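Local coordinates for putative uncharacterized protein (Pseudomonas putida, PDB 4J25) that probably catalyses 2-oxoglutarate- and iron(II)-dependent hydroxylation of peptidyl proline, with elongation factor Tu as a likely substrate, at residues Q107-M112 against F130-A135. Residues are numbered along the deposited sequence; the frame is centred on the assembly and turned at random.
Sequences QYLAAM and FECHFA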
loop_
_atom_site.group_PDB
_atom_site.type_symbol
_atom_site.label_atom_id
_atom_site.label_comp_id
_atom_site.label_asym_id
_atom_site.label_seq_id
_atom_site.Cartn_x
_atom_site.Cartn_y
_atom_site.Cartn_z
ATOM N N GLN A 107 -0.900 13.784 -5.536
ATOM C CA GLN A 107 -1.773 13.838 -4.381
ATOM C C GLN A 107 -1.586 12.588 -3.495
ATOM O O GLN A 107 -1.623 12.672 -2.273
ATOM C CB GLN A 107 -3.213 13.959 -4.837
ATOM C CG GLN A 107 -3.525 15.290 -5.513
ATOM C CD GLN A 107 -5.014 15.493 -5.716
ATOM O OE1 GLN A 107 -5.827 15.075 -4.894
ATOM N NE2 GLN A 107 -5.377 16.139 -6.816
ATOM N N TYR A 108 -1.383 11.434 -4.118
ATOM C CA TYR A 108 -1.119 10.221 -3.347
ATOM C C TYR A 108 0.169 10.370 -2.552
ATOM O O TYR A 108 0.209 10.037 -1.372
ATOM C CB TYR A 108 -1.038 8.990 -4.244
ATOM C CG TYR A 108 -0.901 7.714 -3.443
ATOM C CD1 TYR A 108 -1.871 7.357 -2.523
ATOM C CD2 TYR A 108 0.206 6.875 -3.598
ATOM C CE1 TYR A 108 -1.759 6.194 -1.776
ATOM C CE2 TYR A 108 0.319 5.704 -2.859
ATOM C CZ TYR A 108 -0.668 5.379 -1.949
ATOM O OH TYR A 108 -0.574 4.226 -1.210
ATOM N N LEU A 109 1.219 10.869 -3.199
ATOM C CA LEU A 109 2.509 11.052 -2.533
ATOM C C LEU A 109 2.419 12.062 -1.398
ATOM O O LEU A 109 3.062 11.890 -0.370
ATOM C CB LEU A 109 3.602 11.477 -3.512
ATOM C CG LEU A 109 3.881 10.487 -4.642
ATOM C CD1 LEU A 109 4.936 11.085 -5.583
ATOM C CD2 LEU A 109 4.310 9.108 -4.114
ATOM N N ALA A 110 1.620 13.110 -1.573
ATOM C CA ALA A 110 1.486 14.114 -0.529
ATOM C C ALA A 110 0.852 13.491 0.710
ATOM O O ALA A 110 1.305 13.738 1.828
ATOM C CB ALA A 110 0.694 15.324 -1.022
ATOM N N ALA A 111 -0.151 12.636 0.520
ATOM C CA ALA A 111 -0.800 11.976 1.654
ATOM C C ALA A 111 0.146 10.979 2.334
ATOM O O ALA A 111 0.172 10.869 3.571
ATOM C CB ALA A 111 -2.073 11.266 1.206
ATOM N N MET A 112 0.899 10.237 1.532
ATOM C CA MET A 112 1.808 9.251 2.079
ATOM C C MET A 112 2.984 9.947 2.760
ATOM O O MET A 112 3.553 9.406 3.702
ATOM C CB MET A 112 2.288 8.296 0.989
ATOM C CG MET A 112 1.169 7.435 0.410
ATOM S SD MET A 112 0.436 6.359 1.665
ATOM C CE MET A 112 -1.001 7.186 2.167
ATOM N N PHE A 130 9.383 7.352 0.699
ATOM C CA PHE A 130 8.347 6.417 0.310
ATOM C C PHE A 130 8.529 6.179 -1.168
ATOM O O PHE A 130 8.633 7.132 -1.947
ATOM C CB PHE A 130 6.961 7.010 0.575
ATOM C CG PHE A 130 5.821 6.106 0.172
ATOM C CD1 PHE A 130 4.998 6.433 -0.918
ATOM C CD2 PHE A 130 5.577 4.923 0.866
ATOM C CE1 PHE A 130 3.943 5.594 -1.291
ATOM C CE2 PHE A 130 4.526 4.093 0.505
ATOM C CZ PHE A 130 3.700 4.435 -0.588
ATOM N N GLU A 131 8.627 4.924 -1.558
ATOM C CA GLU A 131 8.736 4.565 -2.951
ATOM C C GLU A 131 7.511 3.733 -3.292
ATOM O O GLU A 131 7.077 2.888 -2.503
ATOM C CB GLU A 131 10.026 3.783 -3.223
ATOM C CG GLU A 131 10.101 2.447 -2.471
ATOM C CD GLU A 131 11.284 1.585 -2.860
ATOM O OE1 GLU A 131 12.029 1.960 -3.787
ATOM O OE2 GLU A 131 11.468 0.522 -2.230
ATOM N N CYS A 132 6.944 3.964 -4.467
ATOM C CA CYS A 132 5.791 3.189 -4.878
ATOM C C CYS A 132 5.689 3.049 -6.389
ATOM O O CYS A 132 6.413 3.709 -7.152
ATOM C CB CYS A 132 4.522 3.792 -4.306
ATOM S SG CYS A 132 4.216 5.438 -4.889
ATOM N N HIS A 133 4.820 2.135 -6.814
ATOM C CA HIS A 133 4.583 1.899 -8.223
ATOM C C HIS A 133 3.262 1.183 -8.364
ATOM O O HIS A 133 2.758 0.591 -7.387
ATOM C CB HIS A 133 5.717 1.087 -8.865
ATOM C CG HIS A 133 5.812 -0.329 -8.390
ATOM N ND1 HIS A 133 5.035 -1.345 -8.908
ATOM C CD2 HIS A 133 6.622 -0.908 -7.472
ATOM C CE1 HIS A 133 5.350 -2.484 -8.318
ATOM N NE2 HIS A 133 6.310 -2.245 -7.445
ATOM N N PHE A 134 2.708 1.239 -9.570
ATOM C CA PHE A 134 1.433 0.588 -9.856
ATOM C C PHE A 134 1.656 -0.886 -10.124
ATOM O O PHE A 134 2.756 -1.301 -10.485
ATOM C CB PHE A 134 0.723 1.230 -11.062
ATOM C CG PHE A 134 0.166 2.591 -10.778
ATOM C CD1 PHE A 134 -1.006 2.739 -10.063
ATOM C CD2 PHE A 134 0.825 3.719 -11.201
ATOM C CE1 PHE A 134 -1.517 3.998 -9.796
ATOM C CE2 PHE A 134 0.322 4.968 -10.937
ATOM C CZ PHE A 134 -0.847 5.115 -10.235
ATOM N N ALA A 135 0.610 -1.680 -9.930
ATOM C CA ALA A 135 0.673 -3.101 -10.223
ATOM C C ALA A 135 -0.663 -3.547 -10.783
ATOM O O ALA A 135 -1.714 -3.230 -10.233
ATOM C CB ALA A 135 1.031 -3.901 -8.948
#
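The sulfur of Cys132 packs against two helix side chains, with Leu109 CD2 3.8 Å from Cys132 SG and Tyr108 CE2 more loosely placed at 4.4 Å; SG lies at the edge of the tyrosine ring, near its plane. Phe130, two residues earlier on the same strand, meets all three helix side chains. Met112 CB stands over one face of its ring, 4.1 Å from the centroid and 23° off the normal, a CH-pi contact, while Leu109 CD2 and Tyr108 CE2 reach the ring's edge. With chi2 at -62°, the methionine chain bends back, leaving Met112 SD obliquely placed 4.8 Å from the Phe130 centroid as a Met-aromatic contact. Met112 CG, 3.7 Å from Phe130 CE1, also lies over one face of the Tyr108 ring, offset toward its rim, and so touches both aromatic residues. In this double-stranded beta-helix (jellyroll) fold, helix 103-123 packs against 129-137, an outermost strand of the five-stranded antiparallel sheet; the axes of the two short segments come within 9.9 Å, their N-to-C directions 145° apart. Replacing Phe130 by alanine removes the ring, and would probably leave Met112 CB and SD without this aromatic partner and a gap beside Leu109 and Tyr108. Phe221, on the adjacent strand 214-222, meets the Phe130 ring, and the Cys132 side chain is about 10 Å from the bound N-oxalylglycine.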